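Local coordinates for thiosulfate reductase (PDB 2VPZ), which probably reduces sulfur compounds such as thiosulfate or polysulfide, using a molybdenum atom, molybdopterin guanine dinucleotide and a [4Fe-4S] cluster, at residues A141-G146 against E419-M424; G161-A166 against L379-A384; N441-I446 against P450-A455. One frame throughout, in Å; residues are numbered along the deposited sequence.

Contact 1 (A141-G146 against E419-M424). With MGD (2-amino-5,6-dimercapto-7-methyl-3,7,8a,9-tetrahydro-8-oxa-1,3,9,10-tetraaza-anthracen-4-one guanosine dinucleotide), chain H.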
loop_
_atom_site.group_PDB
_atom_site.type_symbol
_atom_site.label_atom_id
_atom_site.label_comp_id
_atom_site.label_asym_id
_atom_site.label_seq_id
_atom_site.Cartn_x
_atom_site.Cartn_y
_atom_site.Cartn_z
ATOM N N ALA A 141 -56.578 -19.111 -19.286
ATOM C CA ALA A 141 -55.207 -19.244 -18.795
ATOM C C ALA A 141 -55.028 -18.267 -17.656
ATOM O O ALA A 141 -55.560 -17.141 -17.669
ATOM C CB ALA A 141 -54.141 -18.962 -19.917
ATOM N N PHE A 142 -54.297 -18.720 -16.637
ATOM C CA PHE A 142 -53.991 -17.977 -15.425
ATOM C C PHE A 142 -52.437 -17.884 -15.268
ATOM O O PHE A 142 -51.812 -18.885 -14.937
ATOM C CB PHE A 142 -54.656 -18.691 -14.225
ATOM C CG PHE A 142 -56.204 -18.704 -14.232
ATOM C CD1 PHE A 142 -56.930 -19.712 -14.891
ATOM C CD2 PHE A 142 -56.916 -17.667 -13.623
ATOM C CE1 PHE A 142 -58.355 -19.675 -14.939
ATOM C CE2 PHE A 142 -58.329 -17.608 -13.660
ATOM C CZ PHE A 142 -59.051 -18.606 -14.321
ATOM N N PHE A 143 -51.828 -16.716 -15.547
ATOM C CA PHE A 143 -50.356 -16.520 -15.425
ATOM C C PHE A 143 -50.107 -15.639 -14.152
ATOM O O PHE A 143 -50.870 -14.742 -13.859
ATOM C CB PHE A 143 -49.727 -15.774 -16.659
ATOM C CG PHE A 143 -49.750 -16.550 -18.014
ATOM C CD1 PHE A 143 -49.356 -15.888 -19.199
ATOM C CD2 PHE A 143 -50.138 -17.902 -18.120
ATOM C CE1 PHE A 143 -49.355 -16.529 -20.448
ATOM C CE2 PHE A 143 -50.141 -18.573 -19.378
ATOM C CZ PHE A 143 -49.744 -17.880 -20.543
ATOM N N GLY A 144 -49.062 -15.891 -13.378
ATOM C CA GLY A 144 -48.876 -15.052 -12.219
ATOM C C GLY A 144 -47.570 -15.221 -11.524
ATOM O O GLY A 144 -46.841 -16.188 -11.775
ATOM N N HIS A 145 -47.253 -14.284 -10.642
ATOM C CA HIS A 145 -46.026 -14.344 -9.878
ATOM C C HIS A 145 -46.112 -13.588 -8.554
ATOM O O HIS A 145 -47.047 -12.822 -8.347
ATOM C CB HIS A 145 -44.816 -13.845 -10.730
ATOM C CG HIS A 145 -43.597 -14.672 -10.587
ATOM N ND1 HIS A 145 -42.409 -14.405 -11.211
ATOM C CD2 HIS A 145 -43.403 -15.779 -9.876
ATOM C CE1 HIS A 145 -41.532 -15.334 -10.880
ATOM N NE2 HIS A 145 -42.119 -16.180 -10.063
ATOM N N GLY A 146 -45.166 -13.834 -7.641
ATOM C CA GLY A 146 -45.188 -13.181 -6.336
ATOM C C GLY A 146 -45.976 -13.927 -5.269
ATOM O O GLY A 146 -46.635 -14.912 -5.601
ATOM N N GLU A 419 -45.332 -21.782 -23.868
ATOM C CA GLU A 419 -45.939 -22.705 -24.845
ATOM C C GLU A 419 -47.498 -22.592 -24.964
ATOM O O GLU A 419 -48.060 -22.896 -26.026
ATOM C CB GLU A 419 -45.489 -24.154 -24.586
ATOM C CG GLU A 419 -43.946 -24.386 -24.669
ATOM C CD GLU A 419 -43.346 -24.000 -26.036
ATOM O OE1 GLU A 419 -43.961 -24.369 -27.061
ATOM O OE2 GLU A 419 -42.269 -23.354 -26.067
ATOM N N LEU A 420 -48.178 -22.130 -23.907
ATOM C CA LEU A 420 -49.651 -21.939 -23.884
ATOM C C LEU A 420 -50.110 -20.636 -24.557
ATOM O O LEU A 420 -51.293 -20.267 -24.446
ATOM C CB LEU A 420 -50.223 -21.885 -22.445
ATOM C CG LEU A 420 -49.671 -22.817 -21.373
ATOM C CD1 LEU A 420 -49.880 -22.199 -19.991
ATOM C CD2 LEU A 420 -50.310 -24.211 -21.472
ATOM N N ILE A 421 -49.190 -19.932 -25.208
ATOM C CA ILE A 421 -49.485 -18.643 -25.881
ATOM C C ILE A 421 -49.890 -18.822 -27.330
ATOM O O ILE A 421 -50.522 -17.961 -27.934
ATOM C CB ILE A 421 -48.271 -17.650 -25.954
ATOM C CG1 ILE A 421 -47.695 -17.365 -24.582
ATOM C CG2 ILE A 421 -48.725 -16.331 -26.657
ATOM C CD1 ILE A 421 -47.603 -15.869 -24.225
ATOM N N GLU A 422 -49.434 -19.928 -27.893
ATOM C CA GLU A 422 -49.670 -20.295 -29.279
ATOM C C GLU A 422 -51.171 -20.657 -29.409
ATOM O O GLU A 422 -51.845 -20.193 -30.365
ATOM C CB GLU A 422 -48.741 -21.449 -29.669
ATOM C CG GLU A 422 -48.696 -21.864 -31.131
ATOM C CD GLU A 422 -48.097 -23.264 -31.308
ATOM O OE1 GLU A 422 -48.202 -24.067 -30.350
ATOM O OE2 GLU A 422 -47.541 -23.566 -32.398
ATOM N N PRO A 423 -51.719 -21.492 -28.488
ATOM C CA PRO A 423 -53.127 -21.890 -28.481
ATOM C C PRO A 423 -54.132 -20.698 -28.611
ATOM O O PRO A 423 -55.269 -20.881 -29.066
ATOM C CB PRO A 423 -53.279 -22.609 -27.136
ATOM C CG PRO A 423 -51.934 -23.284 -26.929
ATOM C CD PRO A 423 -50.906 -22.388 -27.647
ATOM N N MET A 424 -53.718 -19.494 -28.203
ATOM C CA MET A 424 -54.519 -18.246 -28.245
ATOM C C MET A 424 -54.544 -17.548 -29.621
ATOM O O MET A 424 -55.405 -16.695 -29.884
ATOM C CB MET A 424 -54.034 -17.193 -27.220
ATOM C CG MET A 424 -53.875 -17.633 -25.769
ATOM S SD MET A 424 -52.810 -16.514 -24.769
ATOM C CE MET A 424 -53.586 -16.645 -23.121
HETATM P PB MGD H . -40.985 -8.427 -13.051
HETATM O O1B MGD H . -40.365 -7.750 -14.234
HETATM O O2B MGD H . -40.621 -7.976 -11.670
HETATM O O3B MGD H . -40.784 -9.996 -13.374
HETATM O O3A MGD H . -40.542 -12.421 -13.965
HETATM P PA MGD H . -41.584 -11.404 -13.312
HETATM O O1A MGD H . -41.850 -11.567 -11.824
HETATM O O2A MGD H . -42.719 -11.324 -14.271
HETATM O "O5'" MGD H . -42.544 -8.279 -13.123
HETATM C "C5'" MGD H . -43.343 -8.120 -11.950
HETATM C "C4'" MGD H . -44.682 -7.550 -12.419
HETATM O "O4'" MGD H . -45.454 -7.666 -11.229
HETATM C "C3'" MGD H . -44.680 -6.087 -12.778
HETATM O "O3'" MGD H . -45.801 -5.900 -13.651
HETATM C "C2'" MGD H . -44.910 -5.427 -11.409
HETATM O "O2'" MGD H . -45.443 -4.149 -11.639
HETATM C "C1'" MGD H . -45.908 -6.370 -10.732
HETATM N N9 MGD H . -45.999 -6.386 -9.223
HETATM C C8 MGD H . -44.996 -6.200 -8.363
HETATM N N7 MGD H . -45.369 -6.312 -7.068
HETATM C C5 MGD H . -46.680 -6.639 -7.059
HETATM C C6 MGD H . -47.752 -6.977 -6.020
HETATM O O6 MGD H . -47.529 -6.935 -4.759
HETATM N N1 MGD H . -48.991 -7.293 -6.521
HETATM C C2 MGD H . -49.303 -7.321 -7.854
HETATM N N2 MGD H . -50.547 -7.633 -8.331
HETATM N N3 MGD H . -48.367 -7.052 -8.774
HETATM C C4 MGD H . -47.071 -6.691 -8.492
HETATM C C10 MGD H . -39.523 -13.105 -13.174
HETATM C C11 MGD H . -38.925 -14.165 -14.036
HETATM O O11 MGD H . -38.695 -13.549 -15.304
HETATM C C12 MGD H . -37.701 -14.843 -13.543
HETATM S S12 MGD H . -37.593 -15.483 -11.957
HETATM C C13 MGD H . -36.646 -15.063 -14.329
HETATM S S13 MGD H . -35.207 -15.766 -13.881
HETATM C C14 MGD H . -36.553 -14.773 -15.725
HETATM N N15 MGD H . -35.532 -13.704 -15.924
HETATM C C16 MGD H . -35.515 -13.186 -17.197
HETATM C C17 MGD H . -34.372 -12.581 -17.887
HETATM O O17 MGD H . -33.261 -12.445 -17.294
HETATM N N18 MGD H . -34.536 -12.196 -19.153
HETATM C C19 MGD H . -35.697 -12.329 -19.825
HETATM N N19 MGD H . -35.854 -11.861 -21.100
HETATM N N20 MGD H . -36.754 -12.903 -19.248
HETATM C C21 MGD H . -36.755 -13.316 -17.985
HETATM N N22 MGD H . -37.865 -13.820 -17.435
HETATM C C23 MGD H . -37.947 -14.427 -16.151
#
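H145 donates from ND1 to the phosphate oxygen O1A of MGD, with an ND1 to O1A distance of 3.0 Å and a bent N-H...O angle of 142°. The other ring nitrogen, NE2, is hydrogen-bonded to S169 OG, so the imidazole is held at both nitrogens. F48 meets the same ring with its plane turned by about 50°. A leucine here would take away both ring nitrogens, and the phosphate would probably lose a donor while S169 lost a partner. H145 follows directly on strand 141-144 of a five-stranded parallel sheet. Cofactor binding at the C-terminal end of such strands is characteristic of Rossmann-like alpha/beta folds. At the other end of the segment the contact is apolar. F143 has CG anti to its carbonyl carbon (chi1 -67°), which carries the ring edge toward a type I turn, E419 to E422. L420 and I421 hold the two middle positions of that turn. L420 CD1 lies 3.7 Å from F143 CE2, near the ring plane, and I421 CD1 reaches the same rim at CE1, 4.2 Å away. The F143 and L420 side chains pass alongside each other, pointing opposite ways. M424 bends at its thioether and sets CE 4.0 Å from A141 CB. L435, on the next strand, also touches A141, F143 and M424.

Contact 2 (G161-A166 against L379-A384)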
loop_
_atom_site.group_PDB
_atom_site.type_symbol
_atom_site.label_atom_id
_atom_site.label_comp_id
_atom_site.label_asym_id
_atom_site.label_seq_id
_atom_site.Cartn_x
_atom_site.Cartn_y
_atom_site.Cartn_z
ATOM N N GLY A 161 -61.213 -25.195 -12.427
ATOM C CA GLY A 161 -61.083 -26.279 -13.386
ATOM C C GLY A 161 -60.223 -26.072 -14.631
ATOM O O GLY A 161 -60.448 -26.737 -15.647
ATOM N N SER A 162 -59.260 -25.156 -14.592
ATOM C CA SER A 162 -58.360 -24.917 -15.738
ATOM C C SER A 162 -56.932 -25.390 -15.399
ATOM O O SER A 162 -56.383 -24.985 -14.363
ATOM C CB SER A 162 -58.315 -23.413 -16.152
ATOM O OG SER A 162 -57.480 -23.193 -17.287
ATOM N N PRO A 163 -56.334 -26.292 -16.229
ATOM C CA PRO A 163 -54.971 -26.789 -15.996
ATOM C C PRO A 163 -53.889 -25.818 -16.564
ATOM O O PRO A 163 -52.678 -26.008 -16.368
ATOM C CB PRO A 163 -54.948 -28.152 -16.688
ATOM C CG PRO A 163 -55.920 -27.992 -17.836
ATOM C CD PRO A 163 -56.981 -26.999 -17.341
ATOM N N ASN A 164 -54.350 -24.786 -17.275
ATOM C CA ASN A 164 -53.511 -23.785 -17.932
ATOM C C ASN A 164 -53.099 -22.609 -17.015
ATOM O O ASN A 164 -53.406 -21.428 -17.256
ATOM C CB ASN A 164 -54.194 -23.310 -19.236
ATOM C CG ASN A 164 -54.510 -24.470 -20.200
ATOM O OD1 ASN A 164 -53.607 -25.213 -20.624
ATOM N ND2 ASN A 164 -55.795 -24.645 -20.540
ATOM N N ALA A 165 -52.411 -22.988 -15.937
ATOM C CA ALA A 165 -51.878 -22.081 -14.928
ATOM C C ALA A 165 -50.338 -22.204 -14.953
ATOM O O ALA A 165 -49.796 -23.315 -14.949
ATOM C CB ALA A 165 -52.452 -22.434 -13.517
ATOM N N ALA A 166 -49.651 -21.066 -14.999
ATOM C CA ALA A 166 -48.193 -21.025 -15.088
ATOM C C ALA A 166 -47.475 -19.788 -14.511
ATOM O O ALA A 166 -48.071 -18.722 -14.321
ATOM C CB ALA A 166 -47.787 -21.192 -16.595
ATOM N N LEU A 379 -59.909 -30.074 -4.467
ATOM C CA LEU A 379 -60.052 -29.171 -5.613
ATOM C C LEU A 379 -60.415 -29.915 -6.943
ATOM O O LEU A 379 -59.956 -31.055 -7.141
ATOM C CB LEU A 379 -58.740 -28.371 -5.814
ATOM C CG LEU A 379 -58.353 -26.965 -5.289
ATOM C CD1 LEU A 379 -59.455 -26.330 -4.439
ATOM C CD2 LEU A 379 -57.033 -27.068 -4.503
ATOM N N PRO A 380 -61.292 -29.337 -7.823
ATOM C CA PRO A 380 -61.518 -30.128 -9.040
ATOM C C PRO A 380 -60.166 -30.728 -9.603
ATOM O O PRO A 380 -60.065 -31.935 -9.814
ATOM C CB PRO A 380 -62.165 -29.131 -10.003
ATOM C CG PRO A 380 -62.995 -28.222 -9.099
ATOM C CD PRO A 380 -62.271 -28.235 -7.719
ATOM N N LEU A 381 -59.134 -29.919 -9.848
ATOM C CA LEU A 381 -57.844 -30.458 -10.330
ATOM C C LEU A 381 -56.785 -30.353 -9.224
ATOM O O LEU A 381 -56.632 -29.290 -8.623
ATOM C CB LEU A 381 -57.342 -29.728 -11.581
ATOM C CG LEU A 381 -58.318 -29.559 -12.729
ATOM C CD1 LEU A 381 -58.103 -28.220 -13.380
ATOM C CD2 LEU A 381 -58.148 -30.656 -13.747
ATOM N N GLU A 382 -56.079 -31.456 -8.965
ATOM C CA GLU A 382 -55.015 -31.550 -7.944
ATOM C C GLU A 382 -53.665 -31.673 -8.685
ATOM O O GLU A 382 -53.641 -32.156 -9.825
ATOM C CB GLU A 382 -55.252 -32.761 -7.015
ATOM C CG GLU A 382 -55.227 -32.473 -5.482
ATOM C CD GLU A 382 -56.595 -32.043 -4.896
ATOM O OE1 GLU A 382 -57.633 -32.477 -5.438
ATOM O OE2 GLU A 382 -56.625 -31.289 -3.887
ATOM N N PRO A 383 -52.530 -31.284 -8.054
ATOM C CA PRO A 383 -51.256 -31.391 -8.781
ATOM C C PRO A 383 -50.501 -32.749 -8.826
ATOM O O PRO A 383 -50.806 -33.654 -8.049
ATOM C CB PRO A 383 -50.408 -30.289 -8.137
ATOM C CG PRO A 383 -50.921 -30.244 -6.648
ATOM C CD PRO A 383 -52.291 -30.973 -6.636
ATOM N N ALA A 384 -49.538 -32.884 -9.742
ATOM C CA ALA A 384 -48.685 -34.076 -9.847
ATOM C C ALA A 384 -47.177 -33.692 -9.785
ATOM O O ALA A 384 -46.563 -33.348 -10.803
ATOM C CB ALA A 384 -48.995 -34.901 -11.148
#
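L381 reaches across to the backbone of G161 and S162, just where helix 149-160 ends in a Schellman motif. G161 is the C-prime residue of that motif, with phi at 99°. S162 N bonds back to P157 O, and G161 N bonds to A158 O. The loop 379-384 has no regular structure and lies against this turn within the molybdopterin oxidoreductase region. L381 carries the contact, and it meets mainly the peptide. Its chi1 of -50° brings CG to this side, and chi2, at 143°, then turns CD1 onto the helix end. CD1 stands almost squarely over the flat G161-S162 peptide, 3.3 Å from G161 C and 3.5 Å from S162 N. That is a close approach for a methyl group. The CD2 branch stays farther from both atoms. P380 also points its CB toward G161, and the two CA atoms are 5.8 Å apart. The positive phi of G161 leaves no room for a CB beside the preceding carbonyl O, in keeping with the glycine found there. The S162 side chain points away from L381, and its OG is hydrogen-bonded to I140 O. L379 instead packs on F155, A158 and A159 of helix 149-160, so the start of the loop also touches the side of the helix. Past S162 the chain turns through P163 toward strand 165-166. The proline ring adds a looser touch, with P163 CD 4.3 Å from L381 CD1.

Contact 3 (N441-I446 against P450-A455). With MGD (2-amino-5,6-dimercapto-7-methyl-3,7,8a,9-tetrahydro-8-oxa-1,3,9,10-tetraaza-anthracen-4-one guanosine dinucleotide), chain H.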
loop_
_atom_site.group_PDB
_atom_site.type_symbol
_atom_site.label_atom_id
_atom_site.label_comp_id
_atom_site.label_asym_id
_atom_site.label_seq_id
_atom_site.Cartn_x
_atom_site.Cartn_y
_atom_site.Cartn_z
ATOM N N ASN A 441 -44.833 -9.860 -15.725
ATOM C CA ASN A 441 -44.512 -8.960 -16.841
ATOM C C ASN A 441 -44.615 -9.636 -18.233
ATOM O O ASN A 441 -43.636 -10.150 -18.757
ATOM C CB ASN A 441 -43.113 -8.346 -16.602
ATOM C CG ASN A 441 -43.015 -6.880 -17.041
ATOM O OD1 ASN A 441 -42.484 -6.024 -16.314
ATOM N ND2 ASN A 441 -43.512 -6.595 -18.238
ATOM N N LEU A 442 -45.806 -9.607 -18.831
ATOM C CA LEU A 442 -46.017 -10.217 -20.148
ATOM C C LEU A 442 -44.994 -9.806 -21.229
ATOM O O LEU A 442 -44.506 -10.656 -21.987
ATOM C CB LEU A 442 -47.459 -9.982 -20.662
ATOM C CG LEU A 442 -48.645 -10.525 -19.850
ATOM C CD1 LEU A 442 -49.983 -10.210 -20.580
ATOM C CD2 LEU A 442 -48.486 -12.047 -19.602
ATOM N N PHE A 443 -44.657 -8.518 -21.312
ATOM C CA PHE A 443 -43.709 -8.021 -22.322
ATOM C C PHE A 443 -42.196 -8.048 -21.961
ATOM O O PHE A 443 -41.362 -7.737 -22.810
ATOM C CB PHE A 443 -44.113 -6.597 -22.796
ATOM C CG PHE A 443 -45.539 -6.480 -23.364
ATOM C CD1 PHE A 443 -46.173 -5.226 -23.448
ATOM C CD2 PHE A 443 -46.247 -7.611 -23.798
ATOM C CE1 PHE A 443 -47.490 -5.097 -23.948
ATOM C CE2 PHE A 443 -47.578 -7.504 -24.309
ATOM C CZ PHE A 443 -48.194 -6.244 -24.379
ATOM N N HIS A 444 -41.819 -8.397 -20.730
ATOM C CA HIS A 444 -40.396 -8.451 -20.367
ATOM C C HIS A 444 -39.927 -9.858 -19.907
ATOM O O HIS A 444 -38.736 -10.190 -20.002
ATOM C CB HIS A 444 -40.014 -7.374 -19.288
ATOM C CG HIS A 444 -40.003 -5.953 -19.750
ATOM N ND1 HIS A 444 -38.855 -5.262 -20.007
ATOM C CD2 HIS A 444 -41.005 -5.103 -20.012
ATOM C CE1 HIS A 444 -39.148 -4.051 -20.426
ATOM N NE2 HIS A 444 -40.457 -3.928 -20.440
ATOM N N SER A 445 -40.850 -10.689 -19.429
ATOM C CA SER A 445 -40.515 -12.021 -18.915
ATOM C C SER A 445 -40.772 -13.236 -19.838
ATOM O O SER A 445 -40.350 -14.352 -19.511
ATOM C CB SER A 445 -41.193 -12.254 -17.561
ATOM O OG SER A 445 -40.987 -11.205 -16.647
ATOM N N ILE A 446 -41.475 -13.012 -20.950
ATOM C CA ILE A 446 -41.787 -14.070 -21.923
ATOM C C ILE A 446 -41.164 -13.639 -23.271
ATOM O O ILE A 446 -41.402 -12.536 -23.744
ATOM C CB ILE A 446 -43.362 -14.251 -22.090
ATOM C CG1 ILE A 446 -44.032 -14.516 -20.726
ATOM C CG2 ILE A 446 -43.651 -15.423 -23.069
ATOM C CD1 ILE A 446 -45.572 -14.342 -20.735
ATOM N N PRO A 450 -43.719 -9.760 -30.040
ATOM C CA PRO A 450 -44.722 -9.587 -31.109
ATOM C C PRO A 450 -45.804 -10.700 -31.077
ATOM O O PRO A 450 -47.002 -10.440 -31.260
ATOM C CB PRO A 450 -43.914 -9.569 -32.406
ATOM C CG PRO A 450 -42.504 -9.170 -31.990
ATOM C CD PRO A 450 -42.347 -9.744 -30.579
ATOM N N ARG A 451 -45.363 -11.933 -30.854
ATOM C CA ARG A 451 -46.276 -13.084 -30.760
ATOM C C ARG A 451 -47.250 -12.931 -29.542
ATOM O O ARG A 451 -48.424 -13.227 -29.664
ATOM C CB ARG A 451 -45.534 -14.444 -30.692
ATOM C CG ARG A 451 -46.476 -15.683 -30.752
ATOM C CD ARG A 451 -45.803 -17.033 -30.370
ATOM N NE ARG A 451 -45.205 -17.055 -29.028
ATOM C CZ ARG A 451 -44.601 -18.097 -28.450
ATOM N NH1 ARG A 451 -44.493 -19.256 -29.078
ATOM N NH2 ARG A 451 -44.088 -17.978 -27.229
ATOM N N THR A 452 -46.768 -12.468 -28.391
ATOM C CA THR A 452 -47.632 -12.253 -27.228
ATOM C C THR A 452 -48.741 -11.170 -27.493
ATOM O O THR A 452 -49.864 -11.267 -26.990
ATOM C CB THR A 452 -46.804 -11.863 -25.945
ATOM O OG1 THR A 452 -45.768 -12.804 -25.722
ATOM C CG2 THR A 452 -47.721 -11.753 -24.712
ATOM N N LYS A 453 -48.427 -10.150 -28.297
ATOM C CA LYS A 453 -49.356 -9.049 -28.644
ATOM C C LYS A 453 -50.460 -9.486 -29.641
ATOM O O LYS A 453 -51.600 -8.992 -29.617
ATOM C CB LYS A 453 -48.589 -7.816 -29.152
ATOM C CG LYS A 453 -47.491 -7.328 -28.195
ATOM C CD LYS A 453 -46.990 -5.929 -28.558
ATOM C CE LYS A 453 -46.151 -5.270 -27.437
ATOM N NZ LYS A 453 -45.138 -4.284 -27.957
ATOM N N GLU A 454 -50.095 -10.410 -30.527
ATOM C CA GLU A 454 -51.025 -11.020 -31.479
ATOM C C GLU A 454 -52.051 -11.793 -30.600
ATOM O O GLU A 454 -53.270 -11.679 -30.775
ATOM C CB GLU A 454 -50.285 -12.026 -32.363
ATOM C CG GLU A 454 -50.292 -11.764 -33.863
ATOM C CD GLU A 454 -50.228 -13.057 -34.702
ATOM O OE1 GLU A 454 -51.311 -13.576 -35.085
ATOM O OE2 GLU A 454 -49.090 -13.554 -34.949
ATOM N N ALA A 455 -51.527 -12.588 -29.663
ATOM C CA ALA A 455 -52.345 -13.384 -28.750
ATOM C C ALA A 455 -53.295 -12.535 -27.872
ATOM O O ALA A 455 -54.412 -12.958 -27.598
ATOM C CB ALA A 455 -51.459 -14.327 -27.882
HETATM P PB MGD H . -40.985 -8.427 -13.051
HETATM O O1B MGD H . -40.365 -7.750 -14.234
HETATM O O2B MGD H . -40.621 -7.976 -11.670
HETATM O O3B MGD H . -40.784 -9.996 -13.374
HETATM O O3A MGD H . -40.542 -12.421 -13.965
HETATM P PA MGD H . -41.584 -11.404 -13.312
HETATM O O1A MGD H . -41.850 -11.567 -11.824
HETATM O O2A MGD H . -42.719 -11.324 -14.271
HETATM O "O5'" MGD H . -42.544 -8.279 -13.123
HETATM C "C5'" MGD H . -43.343 -8.120 -11.950
HETATM C "C4'" MGD H . -44.682 -7.550 -12.419
HETATM O "O4'" MGD H . -45.454 -7.666 -11.229
HETATM C "C3'" MGD H . -44.680 -6.087 -12.778
HETATM O "O3'" MGD H . -45.801 -5.900 -13.651
HETATM C "C2'" MGD H . -44.910 -5.427 -11.409
HETATM O "O2'" MGD H . -45.443 -4.149 -11.639
HETATM C "C1'" MGD H . -45.908 -6.370 -10.732
HETATM N N9 MGD H . -45.999 -6.386 -9.223
HETATM C C8 MGD H . -44.996 -6.200 -8.363
HETATM N N7 MGD H . -45.369 -6.312 -7.068
HETATM C C5 MGD H . -46.680 -6.639 -7.059
HETATM C C6 MGD H . -47.752 -6.977 -6.020
HETATM O O6 MGD H . -47.529 -6.935 -4.759
HETATM N N1 MGD H . -48.991 -7.293 -6.521
HETATM C C2 MGD H . -49.303 -7.321 -7.854
HETATM N N2 MGD H . -50.547 -7.633 -8.331
HETATM N N3 MGD H . -48.367 -7.052 -8.774
HETATM C C4 MGD H . -47.071 -6.691 -8.492
HETATM C C10 MGD H . -39.523 -13.105 -13.174
HETATM C C11 MGD H . -38.925 -14.165 -14.036
HETATM O O11 MGD H . -38.695 -13.549 -15.304
HETATM C C12 MGD H . -37.701 -14.843 -13.543
HETATM S S12 MGD H . -37.593 -15.483 -11.957
HETATM C C13 MGD H . -36.646 -15.063 -14.329
HETATM S S13 MGD H . -35.207 -15.766 -13.881
HETATM C C14 MGD H . -36.553 -14.773 -15.725
HETATM N N15 MGD H . -35.532 -13.704 -15.924
HETATM C C16 MGD H . -35.515 -13.186 -17.197
HETATM C C17 MGD H . -34.372 -12.581 -17.887
HETATM O O17 MGD H . -33.261 -12.445 -17.294
HETATM N N18 MGD H . -34.536 -12.196 -19.153
HETATM C C19 MGD H . -35.697 -12.329 -19.825
HETATM N N19 MGD H . -35.854 -11.861 -21.100
HETATM N N20 MGD H . -36.754 -12.903 -19.248
HETATM C C21 MGD H . -36.755 -13.316 -17.985
HETATM N N22 MGD H . -37.865 -13.820 -17.435
HETATM C C23 MGD H . -37.947 -14.427 -16.151
HETATM O O HOH W 1 -43.783 -11.461 -24.194
#
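T452 is central to what helix 450-455 offers the short helical turn 442-445. Its CG2 methyl meets L442 CB at 4.4 Å and the edge of the F443 ring at CE2, 4.3 Å away. Its OG1 donates to a water at 2.8 Å. That water gives its own hydrogens to L442 O and I446 O, so one molecule joins two carbonyls to the hydroxyl across the contact. The same 441-446 segment also holds MGD: N441 N donates to O2A in a nearly straight bond (171°), and S445 OG donates to O3A. K453 comes next. Its chain, extended beyond CG, crosses the F443 side chain at about a right angle, over one face. CE makes a CH-pi contact 3.8 Å from the F443 ring centroid. NZ lies 4.9 Å from that centroid, 18° off the normal, as a cation-pi pair, and forms a salt bridge with E471. W475 meets F443 edge-to-face. Further along, A455 packs on M424 and I425 of helix 423-426. Helix 449-457 belongs to the beta-alpha-beta crossover from strand 435-438 to its parallel neighbour, strand 462-466.

Contacts 1 and 2 meet in the five-stranded parallel sheet, where strands 141-144 and 165-166 are neighbours. Their centres are about 13 Å apart, and F142 N lies 2.9 Å from N164 O, probably a hydrogen bond. Contact 3 lies about 10 Å from contact 1, centre to centre, and touches it through I421 and A455. Contacts 2 and 3, about 23 Å apart between centres, do not touch. Along the chain, both segments of contact 2 fall between those of contact 1, and contact 3 follows. Contacts 1 and 3 bring H145, N441 and S445 to one MGD, which probably fixes its phosphate. Contact 2, away from the cofactors, joins the approach to the sheet's outermost strand to loop 379-384.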